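Side-chain contacts in SVS_variant_AS1 (Streptomyces sp. CWA1, PDB 6TJA), which is an engineered ancestral terpene cyclase, probably converting geranylgeranyl diphosphate into the diterpene spiroviolene: residues 164-167 and 168-171; 122-125 and 126-129; 248-251 and 252-256. One frame throughout, in Å; residues are numbered along the deposited sequence.

Contact 1 (164-167 and 168-171); sequences IGNQ and ARGH
Asn166 and His171 meet through different first torsions. Asn166 CG lies beside its backbone N (chi1 -73°), while His171 CG is turned away from its own backbone N (chi1 174°). The Asn166 amide and the His171 imidazole come together with their planes 63° apart. Asn166 CG sits in the plane of the ring, at its edge, 4.0 Å from His171 CD2. Asn166 CB packs on the backbone as well, 3.4 Å from His171 O. Arg169 bends at chi3 and brings its guanidinium back beside this pair. His171 CB lies over the centre of one guanidinium face, and Arg169 NH2 lies over one face of the imidazole, offset toward its rim. A water donates to Asn166 OD1 at 2.9 Å. Arg169 NH1 lies 2.5 Å from the same water, too short to be trusted as modelled, so the Arg169 half of this bridge is doubtful. The other end of the amide, Asn166 ND2, donates to Gln244 OE1. The backbone here is a Schellman motif that closes helix 143-169. Gly170 carries the positive phi. His171 N donates to Asn166 O at 2.8 Å, and Gly170 N donates to Gln167 O at 2.9 Å. One turn earlier, Ala168 N still makes the ordinary helical bond to Ile164 O. Asn166 packs on Ala105 of the second subunit, and Arg169 on Gln102 of that same subunit.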
loop_
_atom_site.group_PDB
_atom_site.type_symbol
_atom_site.label_atom_id
_atom_site.label_comp_id
_atom_site.label_asym_id
_atom_site.label_seq_id
_atom_site.Cartn_x
_atom_site.Cartn_y
_atom_site.Cartn_z
ATOM N N ILE A 164 12.996 -4.096 9.689
ATOM C CA ILE A 164 13.787 -3.147 10.532
ATOM C C ILE A 164 13.283 -3.176 11.992
ATOM O O ILE A 164 14.121 -3.083 12.923
ATOM C CB ILE A 164 13.711 -1.735 9.914
ATOM C CG1 ILE A 164 14.522 -1.654 8.622
ATOM C CG2 ILE A 164 14.141 -0.677 10.904
ATOM C CD1 ILE A 164 14.381 -0.317 7.908
ATOM N N GLY A 165 11.958 -3.256 12.189
ATOM C CA GLY A 165 11.317 -3.424 13.501
ATOM C C GLY A 165 11.838 -4.681 14.180
ATOM O O GLY A 165 12.222 -4.587 15.382
ATOM N N ASN A 166 11.869 -5.803 13.448
ATOM C CA ASN A 166 12.374 -7.108 13.964
ATOM C C ASN A 166 13.845 -6.960 14.386
ATOM O O ASN A 166 14.194 -7.413 15.507
ATOM C CB ASN A 166 12.218 -8.232 12.940
ATOM C CG ASN A 166 10.789 -8.699 12.762
ATOM O OD1 ASN A 166 9.904 -8.269 13.494
ATOM N ND2 ASN A 166 10.557 -9.565 11.782
ATOM N N GLN A 167 14.643 -6.280 13.561
ATOM C CA GLN A 167 16.102 -6.078 13.773
ATOM C C GLN A 167 16.343 -5.254 15.041
ATOM O O GLN A 167 17.121 -5.705 15.862
ATOM C CB GLN A 167 16.766 -5.426 12.558
ATOM C CG GLN A 167 17.222 -6.438 11.506
ATOM C CD GLN A 167 18.216 -7.451 12.026
ATOM O OE1 GLN A 167 17.903 -8.629 12.218
ATOM N NE2 GLN A 167 19.431 -6.995 12.272
ATOM N N ALA A 168 15.678 -4.110 15.205
ATOM C CA ALA A 168 15.851 -3.245 16.390
ATOM C C ALA A 168 15.671 -4.114 17.637
ATOM O O ALA A 168 16.469 -3.938 18.580
ATOM C CB ALA A 168 14.884 -2.083 16.385
ATOM N N ARG A 169 14.678 -5.018 17.626
ATOM C CA ARG A 169 14.303 -5.864 18.797
ATOM C C ARG A 169 15.176 -7.130 18.883
ATOM O O ARG A 169 15.085 -7.805 19.890
ATOM C CB ARG A 169 12.849 -6.338 18.715
ATOM C CG ARG A 169 11.802 -5.242 18.808
ATOM C CD ARG A 169 10.470 -5.693 18.228
ATOM N NE ARG A 169 9.900 -6.874 18.869
ATOM C CZ ARG A 169 8.992 -7.688 18.302
ATOM N NH1 ARG A 169 8.549 -7.474 17.066
ATOM N NH2 ARG A 169 8.548 -8.739 18.965
ATOM N N GLY A 170 15.934 -7.492 17.841
ATOM C CA GLY A 170 16.597 -8.813 17.757
ATOM C C GLY A 170 15.573 -9.930 17.779
ATOM O O GLY A 170 15.855 -11.001 18.357
ATOM N N HIS A 171 14.395 -9.683 17.195
ATOM C CA HIS A 171 13.326 -10.704 17.064
ATOM C C HIS A 171 13.498 -11.473 15.754
ATOM O O HIS A 171 13.483 -10.849 14.670
ATOM C CB HIS A 171 11.948 -10.067 17.150
ATOM C CG HIS A 171 10.838 -11.021 16.874
ATOM N ND1 HIS A 171 10.350 -11.880 17.836
ATOM C CD2 HIS A 171 10.104 -11.227 15.753
ATOM C CE1 HIS A 171 9.359 -12.582 17.317
ATOM N NE2 HIS A 171 9.197 -12.201 16.026
HETATM O O HOH W 1 9.096 -6.030 15.110
#

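Contact 2 (122-125 and 126-129); sequences NGDR and FVPA
Asp124 O accepts a weak hydrogen bond from Val127 N at 3.3 Å, as the chain turns from the loop into helix 126-140. The Asp124 side chain caps this turn. OD1 of Asp124 accepts from Phe126 N at 3.2 Å, and the donor reaches it on the anti side, 23° out of the carboxylate plane. The same oxygen also lies at the edge of the Phe126 ring, near its plane, and the carboxylate stands steeply to the ring. Asp124 OD1 has a second, charged partner in Arg90, with which it forms a salt bridge. The Val127 side chain crosses that of Asp124 at about a right angle, with Val127 CG2 3.9 Å from Asp124 CG. Pro128 suits the first turn of a helix, where a backbone N-H would have no helical carbonyl before it to bond; its CD comes to 3.1 Å from Asp124 O. Arg125 has CG set between its backbone N and carbonyl carbon (chi1 62°) and then runs extended to NE. It lies alongside Phe126, and both point the same way. Phe126 CE2 sits over one face of the guanidinium, 4.0 Å from Arg125 NH2, with the two planes 43° apart. Arg125 NE is anchored by Met41 O, and a weak, long ion pair links Arg125 NH2 to Glu47. Phe126 packs on Ala85 and Arg90 and Ala129 on Trp82, all of helix 70-91, while Asp124 and Val127 rest on Leu106 and Ala113 of helix 100-115.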
loop_
_atom_site.group_PDB
_atom_site.type_symbol
_atom_site.label_atom_id
_atom_site.label_comp_id
_atom_site.label_asym_id
_atom_site.label_seq_id
_atom_site.Cartn_x
_atom_site.Cartn_y
_atom_site.Cartn_z
ATOM N N ASN A 122 13.668 17.386 0.624
ATOM C CA ASN A 122 14.187 17.626 1.957
ATOM C C ASN A 122 15.506 16.910 2.326
ATOM O O ASN A 122 15.586 16.149 3.260
ATOM C CB ASN A 122 13.118 17.690 3.063
ATOM C CG ASN A 122 12.483 16.376 3.358
ATOM O OD1 ASN A 122 13.162 15.415 3.615
ATOM N ND2 ASN A 122 11.165 16.335 3.345
ATOM N N GLY A 123 16.532 17.198 1.544
ATOM C CA GLY A 123 17.886 16.719 1.738
ATOM C C GLY A 123 18.060 15.250 1.403
ATOM O O GLY A 123 19.073 14.651 1.765
ATOM N N ASP A 124 17.085 14.659 0.715
ATOM C CA ASP A 124 17.194 13.271 0.368
ATOM C C ASP A 124 17.584 13.045 -1.069
ATOM O O ASP A 124 16.839 13.359 -1.950
ATOM C CB ASP A 124 15.852 12.733 0.585
ATOM C CG ASP A 124 15.886 11.376 0.855
ATOM O OD1 ASP A 124 16.711 10.682 0.258
ATOM O OD2 ASP A 124 15.224 10.914 1.765
ATOM N N ARG A 125 18.718 12.421 -1.307
ATOM C CA ARG A 125 19.207 12.320 -2.708
ATOM C C ARG A 125 18.485 11.175 -3.445
ATOM O O ARG A 125 18.514 11.163 -4.703
ATOM C CB ARG A 125 20.727 12.147 -2.701
ATOM C CG ARG A 125 21.218 10.888 -2.000
ATOM C CD ARG A 125 22.722 10.757 -2.147
ATOM N NE ARG A 125 23.221 9.429 -1.798
ATOM C CZ ARG A 125 23.400 8.984 -0.557
ATOM N NH1 ARG A 125 23.098 9.742 0.486
ATOM N NH2 ARG A 125 23.867 7.762 -0.371
ATOM N N PHE A 126 17.847 10.246 -2.718
ATOM C CA PHE A 126 17.070 9.149 -3.341
ATOM C C PHE A 126 15.782 9.712 -3.950
ATOM O O PHE A 126 15.300 9.113 -4.910
ATOM C CB PHE A 126 16.848 8.005 -2.355
ATOM C CG PHE A 126 18.084 7.165 -2.226
ATOM C CD1 PHE A 126 18.447 6.284 -3.237
ATOM C CD2 PHE A 126 18.915 7.285 -1.118
ATOM C CE1 PHE A 126 19.634 5.556 -3.156
ATOM C CE2 PHE A 126 20.093 6.548 -1.030
ATOM C CZ PHE A 126 20.458 5.695 -2.053
ATOM N N VAL A 127 15.258 10.833 -3.435
ATOM C CA VAL A 127 13.870 11.268 -3.771
ATOM C C VAL A 127 13.820 11.819 -5.197
ATOM O O VAL A 127 12.982 11.350 -5.962
ATOM C CB VAL A 127 13.257 12.205 -2.715
ATOM C CG1 VAL A 127 12.158 13.094 -3.280
ATOM C CG2 VAL A 127 12.755 11.394 -1.534
ATOM N N PRO A 128 14.663 12.788 -5.625
ATOM C CA PRO A 128 14.580 13.321 -6.987
ATOM C C PRO A 128 14.746 12.224 -8.056
ATOM O O PRO A 128 13.983 12.212 -9.001
ATOM C CB PRO A 128 15.717 14.369 -7.082
ATOM C CG PRO A 128 15.987 14.731 -5.617
ATOM C CD PRO A 128 15.710 13.461 -4.835
ATOM N N ALA A 129 15.673 11.292 -7.847
ATOM C CA ALA A 129 15.862 10.096 -8.704
ATOM C C ALA A 129 14.541 9.306 -8.859
ATOM O O ALA A 129 14.164 8.991 -10.027
ATOM C CB ALA A 129 16.970 9.248 -8.128
#

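Contact 3 (248-251 and 252-256); sequences SVLM and HHRGM
Met251 runs its side chain past the carbonyl oxygen of Met256. Its CB lies 3.5 Å from Met256 O, and its CG is closer, 3.3 Å from Met256 O. The sulfur stands further off, with Met251 SD 4.5 Å from Met256 O. A bend at chi3 (63°) turns the tip back, and Met251 CE ends 4.2 Å from Met256 O. Met251 CA adds a CA-H...O contact to this oxygen. The arrangement belongs to the C-terminal end of helix 246-254, where Gly255 leaves the helix with positive phi. Met256 N returns a weak bond to Met251 O. The extended Met256 side chain passes Leu250, with Met256 SD 4.1 Å from Leu250 CB. Its CE then lies over one face of the Arg254 guanidinium, offset toward the rim. On another part of the turn, Val249 CG1 touches His253 CD2 at 4.0 Å, and His252 ND1 sits over the centre of one His253 ring face. His253 NE2 is hydrogen-bonded to Met172 O, in the loop after helix 143-169. Leu250 and Met251 pack on Ala261 of helix 258-283, and Met256 rests on Glu264 of the same helix.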
loop_
_atom_site.group_PDB
_atom_site.type_symbol
_atom_site.label_atom_id
_atom_site.label_comp_id
_atom_site.label_asym_id
_atom_site.label_seq_id
_atom_site.Cartn_x
_atom_site.Cartn_y
_atom_site.Cartn_z
ATOM N N SER A 248 18.265 -18.649 8.907
ATOM C CA SER A 248 18.306 -18.271 10.347
ATOM C C SER A 248 16.954 -18.597 10.978
ATOM O O SER A 248 16.947 -18.949 12.158
ATOM C CB SER A 248 18.644 -16.813 10.587
ATOM O OG SER A 248 19.763 -16.385 9.831
ATOM N N VAL A 249 15.853 -18.445 10.223
ATOM C CA VAL A 249 14.483 -18.680 10.754
ATOM C C VAL A 249 14.336 -20.169 11.085
ATOM O O VAL A 249 13.880 -20.472 12.194
ATOM C CB VAL A 249 13.369 -18.187 9.805
ATOM C CG1 VAL A 249 12.012 -18.727 10.238
ATOM C CG2 VAL A 249 13.315 -16.668 9.683
ATOM N N LEU A 250 14.688 -21.065 10.166
ATOM C CA LEU A 250 14.571 -22.531 10.385
ATOM C C LEU A 250 15.555 -22.987 11.475
ATOM O O LEU A 250 15.157 -23.832 12.309
ATOM C CB LEU A 250 14.800 -23.277 9.074
ATOM C CG LEU A 250 13.782 -22.964 7.977
ATOM C CD1 LEU A 250 14.240 -23.550 6.662
ATOM C CD2 LEU A 250 12.398 -23.491 8.326
ATOM N N MET A 251 16.779 -22.462 11.498
ATOM C CA MET A 251 17.777 -22.807 12.547
ATOM C C MET A 251 17.221 -22.443 13.926
ATOM O O MET A 251 17.258 -23.322 14.806
ATOM C CB MET A 251 19.123 -22.114 12.325
ATOM C CG MET A 251 19.841 -22.690 11.128
ATOM S SD MET A 251 21.361 -21.848 10.742
ATOM C CE MET A 251 22.307 -22.185 12.229
ATOM N N HIS A 252 16.671 -21.237 14.086
ATOM C CA HIS A 252 16.122 -20.748 15.376
ATOM C C HIS A 252 14.844 -21.513 15.739
ATOM O O HIS A 252 14.757 -21.972 16.888
ATOM C CB HIS A 252 15.905 -19.233 15.325
ATOM C CG HIS A 252 15.483 -18.646 16.632
ATOM N ND1 HIS A 252 14.154 -18.564 17.016
ATOM C CD2 HIS A 252 16.199 -18.124 17.642
ATOM C CE1 HIS A 252 14.075 -18.010 18.207
ATOM N NE2 HIS A 252 15.308 -17.745 18.614
ATOM N N HIS A 253 13.866 -21.648 14.825
ATOM C CA HIS A 253 12.499 -22.112 15.196
ATOM C C HIS A 253 12.383 -23.650 15.165
ATOM O O HIS A 253 11.542 -24.169 15.909
ATOM C CB HIS A 253 11.421 -21.382 14.390
ATOM C CG HIS A 253 11.271 -19.962 14.819
ATOM N ND1 HIS A 253 10.607 -19.604 15.982
ATOM C CD2 HIS A 253 11.727 -18.807 14.269
ATOM C CE1 HIS A 253 10.630 -18.290 16.128
ATOM N NE2 HIS A 253 11.329 -17.767 15.084
ATOM N N ARG A 254 13.217 -24.356 14.397
ATOM C CA ARG A 254 13.174 -25.838 14.301
ATOM C C ARG A 254 14.452 -26.450 14.902
ATOM O O ARG A 254 14.608 -27.663 14.793
ATOM C CB ARG A 254 12.946 -26.242 12.839
ATOM C CG ARG A 254 11.782 -25.524 12.153
ATOM C CD ARG A 254 10.443 -26.230 12.304
ATOM N NE ARG A 254 10.626 -27.601 11.832
ATOM C CZ ARG A 254 10.601 -27.997 10.553
ATOM N NH1 ARG A 254 10.323 -27.147 9.566
ATOM N NH2 ARG A 254 10.838 -29.268 10.283
ATOM N N GLY A 255 15.340 -25.658 15.511
ATOM C CA GLY A 255 16.645 -26.133 16.019
ATOM C C GLY A 255 17.418 -26.946 14.981
ATOM O O GLY A 255 18.014 -27.976 15.335
ATOM N N MET A 256 17.447 -26.495 13.731
ATOM C CA MET A 256 18.198 -27.192 12.660
ATOM C C MET A 256 19.636 -26.666 12.612
ATOM O O MET A 256 19.851 -25.472 12.889
ATOM C CB MET A 256 17.547 -26.964 11.290
ATOM C CG MET A 256 16.278 -27.737 11.079
ATOM S SD MET A 256 15.571 -27.318 9.486
ATOM C CE MET A 256 14.199 -28.468 9.444
#

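From the N terminus, contact 2 comes first, then contact 1, then contact 3. Each is a local turn in one unbroken stretch, so none nests in or crosses another. Contact 2 opens helix 126-140 against helices 70-91 and 100-115. Contact 1 closes the next helix, 143-169, beside helix 100-115 and the second subunit. Contact 3 ends the short helix 246-254 against helix 258-283. Contacts 1 and 3 lie near each other without touching, their centres about 17 Å apart. Loop residues join their surroundings: Gln244 bonds to contact 1 and Met172 to contact 3. Contact 2 lies farther away, its centre about 39 Å from that of contact 3.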